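PDB 3RR6: putative uncharacterized protein from Mycobacterium abscessus, which is of unknown function but belongs to the fumarylacetoacetate hydrolase family, so it probably binds a metal ion and may act as an isomerase or acetylpyruvate hydrolase. Local coordinates for residues A[144-149]-A[251-256]; A[191-196]-A[244-249]; A[197-202]-A[235-240]. One frame throughout, in Å; residues are numbered along the deposited sequence.

Interaction 1: residues A[144-149]-A[251-256]; sequences YTIGND and EGIGTL. With EDO (1,2-ethanediol), chain C.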
ATOM      1  N   TYR A 144      -5.409  -5.448   4.806  1.00 11.37           N
ATOM      2  CA  TYR A 144      -4.953  -4.087   4.494  1.00 11.18           C
ATOM      3  C   TYR A 144      -3.519  -3.906   4.924  1.00 11.23           C
ATOM      4  O   TYR A 144      -3.089  -4.449   5.938  1.00 11.57           O
ATOM      5  CB  TYR A 144      -5.837  -3.037   5.181  1.00 11.75           C
ATOM      6  CG  TYR A 144      -7.273  -3.180   4.766  1.00 11.77           C
ATOM      7  CD1 TYR A 144      -7.740  -2.586   3.605  1.00 12.57           C
ATOM      8  CD2 TYR A 144      -8.138  -3.993   5.478  1.00 13.81           C
ATOM      9  CE1 TYR A 144      -9.041  -2.755   3.188  1.00 12.75           C
ATOM     10  CE2 TYR A 144      -9.450  -4.177   5.057  1.00 13.66           C
ATOM     11  CZ  TYR A 144      -9.887  -3.565   3.915  1.00 14.03           C
ATOM     12  OH  TYR A 144     -11.186  -3.752   3.497  1.00 14.57           O
ATOM     13  N   THR A 145      -2.785  -3.147   4.127  1.00 10.60           N
ATOM     14  CA  THR A 145      -1.418  -2.764   4.474  1.00 11.01           C
ATOM     15  C   THR A 145      -1.217  -1.288   4.118  1.00 10.64           C
ATOM     16  O   THR A 145      -2.193  -0.566   3.860  1.00 10.95           O
ATOM     17  CB  THR A 145      -0.375  -3.738   3.839  1.00 11.10           C
ATOM     18  OG1 THR A 145       0.913  -3.539   4.448  1.00 12.30           O
ATOM     19  CG2 THR A 145      -0.253  -3.584   2.322  1.00 12.18           C
ATOM     20  N   ILE A 146       0.030  -0.830   4.146  1.00 10.78           N
ATOM     21  CA  ILE A 146       0.351   0.566   3.854  1.00 10.94           C
ATOM     22  C   ILE A 146       1.148   0.612   2.556  1.00 10.95           C
ATOM     23  O   ILE A 146       1.934  -0.293   2.270  1.00 10.84           O
ATOM     24  CB  ILE A 146       1.169   1.213   4.988  1.00 11.01           C
ATOM     25  CG1 ILE A 146       0.562   0.873   6.343  1.00 11.51           C
ATOM     26  CG2 ILE A 146       1.263   2.745   4.784  1.00 11.95           C
ATOM     27  CD1 ILE A 146       1.342   1.413   7.530  1.00 12.11           C
ATOM     28  N   GLY A 147       0.918   1.651   1.763  1.00 10.85           N
ATOM     29  CA  GLY A 147       1.697   1.897   0.558  1.00 11.16           C
ATOM     30  C   GLY A 147       2.164   3.336   0.471  1.00 11.75           C
ATOM     31  O   GLY A 147       1.665   4.210   1.178  1.00 12.09           O
ATOM     32  N   ASN A 148       3.138   3.571  -0.402  1.00 11.98           N
ATOM     33  CA  ASN A 148       3.614   4.918  -0.726  1.00 12.03           C
ATOM     34  C   ASN A 148       3.676   5.006  -2.250  1.00 11.78           C
ATOM     35  O   ASN A 148       4.514   4.354  -2.875  1.00 12.46           O
ATOM     36  CB  ASN A 148       4.983   5.129  -0.073  1.00 12.18           C
ATOM     37  CG  ASN A 148       5.461   6.576  -0.077  1.00 12.67           C
ATOM     38  OD1 ASN A 148       4.936   7.421  -0.791  1.00 13.04           O
ATOM     39  ND2 ASN A 148       6.505   6.853   0.719  1.00 14.11           N
ATOM     40  N   ASP A 149       2.763   5.761  -2.855  1.00 11.91           N
ATOM     41  CA  ASP A 149       2.699   5.895  -4.315  1.00 11.83           C
ATOM     42  C   ASP A 149       3.701   6.964  -4.741  1.00 12.02           C
ATOM     43  O   ASP A 149       3.336   8.099  -5.077  1.00 12.13           O
ATOM     44  CB  ASP A 149       1.276   6.243  -4.773  1.00 12.44           C
ATOM     45  CG  ASP A 149       1.129   6.343  -6.300  1.00 13.38           C
ATOM     46  OD1 ASP A 149       2.059   6.013  -7.059  1.00 14.60           O
ATOM     47  OD2 ASP A 149       0.039   6.768  -6.756  1.00 15.81           O
ATOM     48  N   GLU A 251      -3.393   3.905  11.437  1.00 13.55           N
ATOM     49  CA  GLU A 251      -4.042   3.398  12.634  1.00 14.68           C
ATOM     50  C   GLU A 251      -4.480   1.948  12.440  1.00 14.81           C
ATOM     51  O   GLU A 251      -5.125   1.609  11.438  1.00 14.65           O
ATOM     52  CB  GLU A 251      -5.261   4.285  12.947  1.00 15.29           C
ATOM     53  CG  GLU A 251      -6.024   3.897  14.191  1.00 16.98           C
ATOM     54  CD  GLU A 251      -7.217   4.794  14.454  1.00 19.83           C
ATOM     55  OE1 GLU A 251      -7.457   5.747  13.673  1.00 18.97           O
ATOM     56  OE2 GLU A 251      -7.920   4.549  15.465  1.00 22.47           O
ATOM     57  N   GLY A 252      -4.095   1.093  13.387  1.00 14.90           N
ATOM     58  CA  GLY A 252      -4.466  -0.321  13.351  1.00 15.39           C
ATOM     59  C   GLY A 252      -3.568  -1.201  12.507  1.00 15.54           C
ATOM     60  O   GLY A 252      -3.755  -2.427  12.475  1.00 15.97           O
ATOM     61  N   ILE A 253      -2.596  -0.599  11.823  1.00 14.54           N
ATOM     62  CA  ILE A 253      -1.647  -1.361  11.018  1.00 14.19           C
ATOM     63  C   ILE A 253      -0.229  -1.200  11.566  1.00 14.61           C
ATOM     64  O   ILE A 253       0.370  -2.166  12.041  1.00 15.49           O
ATOM     65  CB  ILE A 253      -1.703  -0.962   9.516  1.00 13.51           C
ATOM     66  CG1 ILE A 253      -3.124  -1.140   8.964  1.00 13.47           C
ATOM     67  CG2 ILE A 253      -0.703  -1.813   8.715  1.00 13.51           C
ATOM     68  CD1 ILE A 253      -3.300  -0.761   7.499  1.00 12.70           C
ATOM     69  N   GLY A 254       0.307   0.016  11.527  1.00 14.38           N
ATOM     70  CA  GLY A 254       1.695   0.247  11.928  1.00 14.31           C
ATOM     71  C   GLY A 254       2.326   1.346  11.099  1.00 13.48           C
ATOM     72  O   GLY A 254       1.635   2.258  10.653  1.00 13.55           O
ATOM     73  N   THR A 255       3.640   1.253  10.906  1.00 13.56           N
ATOM     74  CA  THR A 255       4.406   2.269  10.184  1.00 13.70           C
ATOM     75  C   THR A 255       5.260   1.618   9.098  1.00 13.60           C
ATOM     76  O   THR A 255       5.951   0.619   9.340  1.00 14.45           O
ATOM     77  CB  THR A 255       5.313   3.076  11.141  1.00 14.15           C
ATOM     78  OG1 THR A 255       4.497   3.757  12.103  1.00 15.57           O
ATOM     79  CG2 THR A 255       6.170   4.100  10.371  1.00 15.08           C
ATOM     80  N   LEU A 256       5.193   2.198   7.908  1.00 13.17           N
ATOM     81  CA  LEU A 256       6.038   1.845   6.775  1.00 12.95           C
ATOM     82  C   LEU A 256       7.054   2.959   6.583  1.00 13.34           C
ATOM     83  O   LEU A 256       6.683   4.069   6.227  1.00 14.51           O
ATOM     84  CB  LEU A 256       5.172   1.717   5.516  1.00 12.15           C
ATOM     85  CG  LEU A 256       5.868   1.511   4.170  1.00 12.74           C
ATOM     86  CD1 LEU A 256       6.654   0.196   4.144  1.00 14.42           C
ATOM     87  CD2 LEU A 256       4.843   1.567   3.026  1.00 13.32           C
TER
HETATM   88  C1  EDO C 263       5.771  -1.434  11.836  1.00 31.97           C
HETATM   89  O1  EDO C 263       4.917  -0.636  12.649  1.00 27.30           O
HETATM   90  C2  EDO C 263       7.183  -1.508  12.392  1.00 32.80           C
HETATM   91  O2  EDO C 263       7.937  -2.440  11.608  1.00 35.11           O

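Interaction 2: residues A[191-196]-A[244-249]; sequences TEVNGQ and DTVSVT. With PEG (di(hydroxyethyl)ether), chain F.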
ATOM      1  N   THR A 191       1.729  10.901   7.043  1.00 13.19           N
ATOM      2  CA  THR A 191       3.034  10.766   6.399  1.00 13.38           C
ATOM      3  C   THR A 191       3.995  11.743   7.041  1.00 13.63           C
ATOM      4  O   THR A 191       3.642  12.916   7.224  1.00 13.52           O
ATOM      5  CB  THR A 191       2.949  11.081   4.904  1.00 13.00           C
ATOM      6  OG1 THR A 191       1.997  10.207   4.294  1.00 13.59           O
ATOM      7  CG2 THR A 191       4.314  10.914   4.226  1.00 14.01           C
ATOM      8  N   GLU A 192       5.183  11.252   7.394  1.00 13.85           N
ATOM      9  CA  GLU A 192       6.239  12.084   7.974  1.00 14.38           C
ATOM     10  C   GLU A 192       7.495  12.032   7.115  1.00 14.22           C
ATOM     11  O   GLU A 192       7.848  10.987   6.581  1.00 13.94           O
ATOM     12  CB  GLU A 192       6.573  11.638   9.407  1.00 15.08           C
ATOM     13  CG  GLU A 192       5.435  11.748  10.392  1.00 16.67           C
ATOM     14  CD  GLU A 192       5.815  11.331  11.812  1.00 22.07           C
ATOM     15  OE1 GLU A 192       7.005  11.022  12.060  1.00 26.24           O
ATOM     16  OE2 GLU A 192       4.917  11.333  12.686  1.00 24.51           O
ATOM     17  N   VAL A 193       8.167  13.170   6.988  1.00 13.91           N
ATOM     18  CA  VAL A 193       9.482  13.235   6.359  1.00 14.55           C
ATOM     19  C   VAL A 193      10.430  13.807   7.409  1.00 15.32           C
ATOM     20  O   VAL A 193      10.229  14.923   7.898  1.00 15.39           O
ATOM     21  CB  VAL A 193       9.476  14.107   5.099  1.00 14.25           C
ATOM     22  CG1 VAL A 193      10.897  14.272   4.532  1.00 15.14           C
ATOM     23  CG2 VAL A 193       8.538  13.526   4.049  1.00 15.05           C
ATOM     24  N   ASN A 194      11.433  13.016   7.776  1.00 16.17           N
ATOM     25  CA  ASN A 194      12.393  13.404   8.822  1.00 17.52           C
ATOM     26  C   ASN A 194      11.689  13.849  10.112  1.00 18.70           C
ATOM     27  O   ASN A 194      12.107  14.809  10.761  1.00 20.04           O
ATOM     28  CB  ASN A 194      13.333  14.487   8.297  1.00 17.80           C
ATOM     29  CG  ASN A 194      14.020  14.085   7.022  1.00 18.52           C
ATOM     30  OD1 ASN A 194      14.312  12.903   6.812  1.00 18.66           O
ATOM     31  ND2 ASN A 194      14.269  15.060   6.150  1.00 19.90           N
ATOM     32  N   GLY A 195      10.606  13.147  10.449  1.00 19.38           N
ATOM     33  CA  GLY A 195       9.836  13.403  11.657  1.00 20.02           C
ATOM     34  C   GLY A 195       8.855  14.560  11.603  1.00 20.18           C
ATOM     35  O   GLY A 195       8.211  14.854  12.610  1.00 22.43           O
ATOM     36  N   GLN A 196       8.752  15.222  10.449  1.00 18.84           N
ATOM     37  CA  GLN A 196       7.856  16.362  10.266  1.00 18.53           C
ATOM     38  C   GLN A 196       6.594  15.847   9.560  1.00 16.74           C
ATOM     39  O   GLN A 196       6.701  15.165   8.539  1.00 15.44           O
ATOM     40  CB  GLN A 196       8.552  17.427   9.415  1.00 19.27           C
ATOM     41  CG  GLN A 196       9.843  17.986  10.038  1.00 24.03           C
ATOM     42  CD  GLN A 196      10.684  18.784   9.054  1.00 28.74           C
ATOM     43  OE1 GLN A 196      10.250  19.074   7.937  1.00 32.70           O
ATOM     44  NE2 GLN A 196      11.900  19.136   9.463  1.00 32.42           N
ATOM     45  N   ASP A 244      16.609  11.894   2.945  1.00 16.57           N
ATOM     46  CA  ASP A 244      15.368  11.906   3.730  1.00 16.25           C
ATOM     47  C   ASP A 244      15.002  10.504   4.210  1.00 16.07           C
ATOM     48  O   ASP A 244      15.464   9.511   3.654  1.00 15.77           O
ATOM     49  CB  ASP A 244      14.179  12.408   2.899  1.00 16.04           C
ATOM     50  CG  ASP A 244      14.174  13.908   2.678  1.00 17.95           C
ATOM     51  OD1 ASP A 244      14.966  14.650   3.301  1.00 18.79           O
ATOM     52  OD2 ASP A 244      13.340  14.348   1.859  1.00 16.53           O
ATOM     53  N   THR A 245      14.183  10.443   5.260  1.00 15.58           N
ATOM     54  CA  THR A 245      13.438   9.229   5.604  1.00 15.84           C
ATOM     55  C   THR A 245      11.967   9.598   5.561  1.00 15.23           C
ATOM     56  O   THR A 245      11.569  10.607   6.137  1.00 15.48           O
ATOM     57  CB  THR A 245      13.807   8.680   6.991  1.00 16.58           C
ATOM     58  OG1 THR A 245      15.164   8.224   6.957  1.00 19.56           O
ATOM     59  CG2 THR A 245      12.906   7.507   7.378  1.00 17.20           C
ATOM     60  N   VAL A 246      11.178   8.795   4.855  1.00 14.22           N
ATOM     61  CA  VAL A 246       9.746   9.034   4.735  1.00 14.00           C
ATOM     62  C   VAL A 246       9.003   7.849   5.328  1.00 14.24           C
ATOM     63  O   VAL A 246       9.312   6.689   5.020  1.00 14.65           O
ATOM     64  CB  VAL A 246       9.313   9.324   3.273  1.00 13.74           C
ATOM     65  CG1 VAL A 246       9.741   8.219   2.320  1.00 13.83           C
ATOM     66  CG2 VAL A 246       7.800   9.577   3.179  1.00 14.01           C
ATOM     67  N   SER A 247       8.041   8.141   6.199  1.00 13.86           N
ATOM     68  CA  SER A 247       7.250   7.096   6.812  1.00 14.56           C
ATOM     69  C   SER A 247       5.771   7.389   6.670  1.00 14.07           C
ATOM     70  O   SER A 247       5.349   8.548   6.631  1.00 15.99           O
ATOM     71  CB  SER A 247       7.609   6.932   8.284  1.00 15.53           C
ATOM     72  OG  SER A 247       7.164   8.026   9.056  1.00 17.68           O
ATOM     73  N   VAL A 248       4.995   6.321   6.563  1.00 12.74           N
ATOM     74  CA  VAL A 248       3.552   6.404   6.481  1.00 12.37           C
ATOM     75  C   VAL A 248       3.008   5.519   7.584  1.00 12.53           C
ATOM     76  O   VAL A 248       3.379   4.353   7.685  1.00 12.74           O
ATOM     77  CB  VAL A 248       3.022   5.930   5.107  1.00 11.70           C
ATOM     78  CG1 VAL A 248       1.515   6.116   5.016  1.00 12.31           C
ATOM     79  CG2 VAL A 248       3.726   6.682   3.951  1.00 12.50           C
ATOM     80  N   THR A 249       2.142   6.083   8.417  1.00 12.47           N
ATOM     81  CA  THR A 249       1.583   5.370   9.560  1.00 12.87           C
ATOM     82  C   THR A 249       0.063   5.300   9.395  1.00 12.63           C
ATOM     83  O   THR A 249      -0.595   6.301   9.099  1.00 12.78           O
ATOM     84  CB  THR A 249       1.962   6.067  10.890  1.00 13.81           C
ATOM     85  OG1 THR A 249       3.395   6.096  11.018  1.00 14.29           O
ATOM     86  CG2 THR A 249       1.337   5.356  12.087  1.00 15.10           C
TER
HETATM   87  C1  PEG F 266      17.010  10.787   7.108  1.00 36.06           C
HETATM   88  O1  PEG F 266      16.217  11.035   8.278  1.00 38.41           O
HETATM   89  C2  PEG F 266      17.717   9.429   7.091  1.00 35.62           C
HETATM   90  O2  PEG F 266      17.496   8.734   5.845  1.00 34.41           O
HETATM   91  C3  PEG F 266      18.649   8.298   5.121  1.00 34.16           C
HETATM   92  C4  PEG F 266      18.300   8.369   3.637  1.00 33.38           C
HETATM   93  O4  PEG F 266      19.367   7.986   2.778  1.00 31.87           O
HETATM   94  O   HOH W   1       9.039   8.892  10.998  1.00 37.57           O
HETATM   95  O   HOH W   2      10.066  10.286   9.035  1.00 21.12           O

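Interaction 3: residues A[197-202]-A[235-240]; sequences VRQRSR and EGVGPI. With EDO (1,2-ethanediol), chain J; EDO (1,2-ethanediol), chain Q.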
ATOM      1  N   VAL A 197       5.416  16.158  10.099  1.00 15.85           N
ATOM      2  CA  VAL A 197       4.160  15.644   9.530  1.00 15.03           C
ATOM      3  C   VAL A 197       3.766  16.440   8.283  1.00 15.06           C
ATOM      4  O   VAL A 197       3.509  17.657   8.359  1.00 15.56           O
ATOM      5  CB  VAL A 197       3.008  15.646  10.560  1.00 15.22           C
ATOM      6  CG1 VAL A 197       1.707  15.146   9.911  1.00 14.67           C
ATOM      7  CG2 VAL A 197       3.366  14.783  11.789  1.00 15.27           C
ATOM      8  N   ARG A 198       3.723  15.733   7.154  1.00 14.46           N
ATOM      9  CA  ARG A 198       3.398  16.308   5.845  0.50 14.61           C
ATOM     10  C   ARG A 198       1.945  16.060   5.471  1.00 14.39           C
ATOM     11  O   ARG A 198       1.300  16.922   4.881  1.00 14.74           O
ATOM     12  CB  ARG A 198       4.280  15.686   4.758  0.50 14.82           C
ATOM     13  CG  ARG A 198       5.747  16.043   4.843  0.50 16.04           C
ATOM     14  CD  ARG A 198       6.039  17.383   4.195  0.50 16.74           C
ATOM     15  NE  ARG A 198       7.473  17.605   4.108  0.50 17.77           N
ATOM     16  CZ  ARG A 198       8.222  17.239   3.069  0.50 14.20           C
ATOM     17  NH1 ARG A 198       7.672  16.651   1.998  0.50 11.44           N
ATOM     18  NH2 ARG A 198       9.520  17.474   3.104  0.50 15.60           N
ATOM     19  N   GLN A 199       1.452  14.852   5.760  1.00 13.35           N
ATOM     20  CA  GLN A 199       0.063  14.488   5.475  1.00 13.20           C
ATOM     21  C   GLN A 199      -0.561  13.931   6.735  1.00 13.10           C
ATOM     22  O   GLN A 199       0.092  13.201   7.470  1.00 13.36           O
ATOM     23  CB  GLN A 199      -0.015  13.392   4.400  1.00 12.83           C
ATOM     24  CG  GLN A 199       0.689  13.725   3.088  1.00 12.75           C
ATOM     25  CD  GLN A 199       0.519  12.633   2.048  1.00 13.47           C
ATOM     26  OE1 GLN A 199       1.310  11.671   1.983  1.00 13.56           O
ATOM     27  NE2 GLN A 199      -0.505  12.776   1.213  1.00 12.68           N
ATOM     28  N   ARG A 200      -1.827  14.249   6.968  1.00 13.43           N
ATOM     29  CA  ARG A 200      -2.617  13.593   8.021  1.00 13.91           C
ATOM     30  C   ARG A 200      -4.098  13.700   7.680  1.00 13.90           C
ATOM     31  O   ARG A 200      -4.627  14.800   7.494  1.00 14.99           O
ATOM     32  CB  ARG A 200      -2.363  14.191   9.412  1.00 14.16           C
ATOM     33  CG  ARG A 200      -2.948  13.328  10.539  1.00 14.71           C
ATOM     34  CD  ARG A 200      -3.032  14.044  11.880  1.00 15.41           C
ATOM     35  NE  ARG A 200      -1.730  14.410  12.417  1.00 16.57           N
ATOM     36  CZ  ARG A 200      -1.055  13.755  13.362  1.00 18.12           C
ATOM     37  NH1 ARG A 200      -1.509  12.627  13.903  1.00 19.72           N
ATOM     38  NH2 ARG A 200       0.106  14.229  13.765  1.00 18.06           N
ATOM     39  N   SER A 201      -4.763  12.557   7.590  1.00 13.74           N
ATOM     40  CA  SER A 201      -6.189  12.532   7.329  1.00 14.27           C
ATOM     41  C   SER A 201      -6.777  11.267   7.940  1.00 14.20           C
ATOM     42  O   SER A 201      -6.123  10.608   8.746  1.00 14.23           O
ATOM     43  CB  SER A 201      -6.455  12.594   5.830  1.00 14.60           C
ATOM     44  OG  SER A 201      -7.838  12.831   5.580  1.00 17.79           O
ATOM     45  N   ARG A 202      -8.016  10.956   7.590  1.00 14.21           N
ATOM     46  CA  ARG A 202      -8.658   9.732   8.047  1.00 14.28           C
ATOM     47  C   ARG A 202      -9.342   9.074   6.853  1.00 14.11           C
ATOM     48  O   ARG A 202      -9.832   9.756   5.954  1.00 13.72           O
ATOM     49  CB  ARG A 202      -9.679  10.024   9.151  1.00 15.11           C
ATOM     50  CG  ARG A 202      -9.108  10.726  10.385  1.00 16.52           C
ATOM     51  CD  ARG A 202     -10.113  10.748  11.535  1.00 17.71           C
ATOM     52  NE  ARG A 202     -10.305   9.407  12.073  1.00 18.32           N
ATOM     53  CZ  ARG A 202      -9.481   8.801  12.925  1.00 19.13           C
ATOM     54  NH1 ARG A 202      -8.400   9.421  13.393  1.00 21.16           N
ATOM     55  NH2 ARG A 202      -9.748   7.561  13.319  1.00 20.28           N
ATOM     56  N   GLU A 235      -4.222  15.459   1.003  1.00 13.44           N
ATOM     57  CA  GLU A 235      -3.376  16.607   0.695  1.00 13.69           C
ATOM     58  C   GLU A 235      -2.091  16.569   1.517  1.00 13.95           C
ATOM     59  O   GLU A 235      -1.911  15.706   2.378  1.00 13.95           O
ATOM     60  CB  GLU A 235      -4.151  17.907   0.900  1.00 14.16           C
ATOM     61  CG  GLU A 235      -5.208  18.116  -0.173  1.00 14.60           C
ATOM     62  CD  GLU A 235      -6.130  19.299   0.069  1.00 14.88           C
ATOM     63  OE1 GLU A 235      -6.348  19.690   1.239  1.00 16.48           O
ATOM     64  OE2 GLU A 235      -6.659  19.835  -0.926  1.00 18.17           O
ATOM     65  N   GLY A 236      -1.179  17.492   1.216  1.00 14.28           N
ATOM     66  CA  GLY A 236       0.130  17.527   1.879  1.00 14.52           C
ATOM     67  C   GLY A 236       1.205  16.751   1.136  1.00 14.77           C
ATOM     68  O   GLY A 236       2.304  16.571   1.656  1.00 15.34           O
ATOM     69  N   VAL A 237       0.879  16.274  -0.062  1.00 14.21           N
ATOM     70  CA  VAL A 237       1.844  15.615  -0.950  1.00 14.41           C
ATOM     71  C   VAL A 237       2.968  16.609  -1.238  1.00 14.76           C
ATOM     72  O   VAL A 237       2.714  17.776  -1.533  1.00 16.11           O
ATOM     73  CB  VAL A 237       1.178  15.174  -2.274  1.00 14.10           C
ATOM     74  CG1 VAL A 237       2.203  14.670  -3.269  1.00 14.74           C
ATOM     75  CG2 VAL A 237       0.130  14.097  -2.021  1.00 14.68           C
ATOM     76  N   GLY A 238       4.207  16.151  -1.102  1.00 14.22           N
ATOM     77  CA  GLY A 238       5.363  17.007  -1.304  1.00 14.37           C
ATOM     78  C   GLY A 238       6.617  16.209  -1.568  1.00 13.79           C
ATOM     79  O   GLY A 238       6.571  14.981  -1.629  1.00 12.59           O
ATOM     80  N   PRO A 239       7.751  16.907  -1.714  1.00 13.87           N
ATOM     81  CA  PRO A 239       8.974  16.270  -2.188  1.00 13.87           C
ATOM     82  C   PRO A 239       9.713  15.411  -1.170  1.00 14.12           C
ATOM     83  O   PRO A 239       9.642  15.655   0.040  1.00 14.43           O
ATOM     84  CB  PRO A 239       9.845  17.465  -2.594  1.00 14.44           C
ATOM     85  CG  PRO A 239       9.387  18.552  -1.736  1.00 14.87           C
ATOM     86  CD  PRO A 239       7.903  18.367  -1.610  1.00 14.98           C
ATOM     87  N   ILE A 240      10.416  14.405  -1.686  1.00 13.45           N
ATOM     88  CA  ILE A 240      11.416  13.647  -0.951  1.00 13.79           C
ATOM     89  C   ILE A 240      12.727  13.811  -1.716  1.00 14.18           C
ATOM     90  O   ILE A 240      12.729  13.867  -2.958  1.00 14.59           O
ATOM     91  CB  ILE A 240      11.046  12.154  -0.782  1.00 13.76           C
ATOM     92  CG1 ILE A 240      10.704  11.498  -2.125  1.00 14.07           C
ATOM     93  CG2 ILE A 240       9.881  12.022   0.172  1.00 15.16           C
ATOM     94  CD1 ILE A 240      10.515   9.975  -2.046  1.00 15.77           C
TER
HETATM   95  C1  EDO J 270       1.567  12.791  16.401  1.00 39.20           C
HETATM   96  O1  EDO J 270       2.445  13.021  15.292  1.00 38.59           O
HETATM   97  C2  EDO J 270       1.113  11.339  16.387  1.00 39.12           C
HETATM   98  O2  EDO J 270      -0.307  11.288  16.210  1.00 39.12           O
HETATM   99  C1  EDO Q 277      -4.238  17.416   8.204  0.50 16.33           C
HETATM  100  O1  EDO Q 277      -5.609  17.178   7.800  0.50 10.45           O
HETATM  101  C2  EDO Q 277      -3.537  18.635   7.604  0.50 17.53           C
HETATM  102  O2  EDO Q 277      -2.302  18.267   6.962  0.50 21.21           O
HETATM  103  O   HOH W   3      11.801  16.593   1.550  1.00 16.86           O
HETATM  104  O   HOH W   4      -3.319  15.292   4.705  1.00 13.77           O

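Interaction 1: residues A[144-149]-A[251-256]
Y144 brings the one aromatic ring of this contact, yet it meets I253 with CB rather than with a ring face or edge. Y144 CB lies 4.1 Å from I253 CD1, and the ring leads away. The other flat groups that matter are peptides, met by methyl groups at their carbonyl oxygens. I253 CD1 comes to T145 O at 3.8 Å. I146 CD1 reaches G254 O at 3.2 Å, a close fit. L256 CD2 sits 3.5 Å from I146 O.

No hydrogen bond joins the two segments. The strand axes pass 7.5 Å apart and cross at -31°, as when two sheets pack face to face. Strand 141-152 pairs with strands 115-125 and 172-179, while strand 254-261 belongs to the five-stranded sheet of this fumarylacetoacetate hydrolase-type domain. I253 and G254 form a classic beta bulge facing I250.

I146 is central. With CG1 anti to its carbonyl carbon (chi1 -46°), it slides past I253 in the opposite direction, CG1 lying 3.8 Å from I253 CG2. I146 likewise slides past L256, with I146 CB 4.1 Å from L256 CB. W177 links the two segments: its carbonyl bonds to T145 OG1 and its ring N-H goes to I253 O. On the outer side T255 N donates to a bound 1,2-ethanediol, O1 at 2.9 Å.

Interaction 2: residues A[191-196]-A[244-249]
N194 binds the start of the opposite strand with both ends of its amide. T245 N donates to N194 OD1 at 2.9 Å, and N194 ND2 donates to D244 OD1 at 3.0 Å. The second bond lies close to the amide plane but meets the carboxylate from above, 62° out of its plane. The two flat groups stand 74° apart. N194 CG lies beside its own backbone N (chi1 -54°), which brings the amide up to D244 and T245, where N194 N also donates to T245 O. D244 OD2 turns to V241 N.

Further along, E192 and S247 form an antiparallel hydrogen-bonded pair. E192 N to S247 O is 2.8 Å and S247 N to E192 O is 2.9 Å. T191 with V248 and V193 with V246 are the non-hydrogen-bonded pairs on either side. Three CA-H...O contacts, from T191, V193 and V246, add to the backbone pairing. Strands 188-193 and 245-250 are thus neighbours in the five-stranded sheet. N194 and G195 are the two central residues of a type I' turn from V193 to Q196, which closes a tight beta hairpin with strand 196-202.

Water bridges E192 OE1 to S247 OG on one face, while E192 OE2 pairs with R190. A second water links G195 N to T245 O. A bound di(hydroxyethyl)ether also donates to N194 OD1 from its O1.

On the face of T191, V193, V246 and V248 the contact is largely apolar. V193 CG2 lies 4.1 Å from V246 CG2, and the two side chains are set at a slant. T191 CG2 lies alongside V246, 3.9 Å from its CG2, while T191 OG1 bonds to Q199. V193 CG1 touches D244 OD2 at 3.6 Å.

Interaction 3: residues A[197-202]-A[235-240]
G236 CA lies against R198 O at 3.3 Å, a CA-H...O contact, while the direct hydrogen bonds across the contact come from side chains. R198 O fills the space where a side chain of G236 would stand. G236 also has positive phi (92°), an angle that suits a residue without a side chain. R198 and Q199 form a classic beta bulge facing T191, so the strand is irregular just where this loop approaches.

The side chains carry the rest. R198 is modelled in two conformers, and what follows concerns one of them. Its chain bends at chi2 (-83°), bringing the guanidinium edge to P239. NH1 of R198 donates to P239 O at 3.0 Å, nearly straight at 166° and close to the guanidinium plane. Water bridges R198 NH2 to the same P239 O. NH1 of R198 also makes a weak bond to H117.

Q199 lies alongside V237, with Q199 NE2 3.6 Å from V237 CG2. Q199 CG meets E235 O at 3.3 Å. Q199 NE2 also makes a weak bond to E235 O at 3.5 Å, but is bonded to T233 OG1 as well. Q199 OE1 is held by T191 OG1 and G119 N, which fixes the buried amide. Another water joins R200 N to E235 O, linking the two main chains.

Strand 196-202 is an outermost strand of the five-stranded sheet within this chain. The loop before strand 238-239 lies beside it, and that short strand pairs with strand 115-125. The bonds across the contact all use neutral main-chain oxygens, so R198 has no carboxylate partner in the facing segment. The two deposited conformers suggest that the R198 bond to P239 O is not always made, whereas the amide of Q199 is fixed from several directions.

How the interactions relate
The three contacts lie close together in the fumarylacetoacetate hydrolase-type domain. The centres of interactions 1 and 2 are about 13 Å apart, those of 2 and 3 about 9 Å, and those of 1 and 3 about 14 Å. Along the chain interaction 1 encloses interaction 2, which encloses interaction 3. Interaction 2 is a pairing within the five-stranded sheet. Interactions 1 and 3 join that sheet to strands 141-152 and 238-239, which both pair with strand 115-125. Probable hydrogen bonds link L256 N to V248 O, between interactions 1 and 2, and R198 N to T191 O, between 2 and 3. The E251-R202 salt bridge joins 1 and 3.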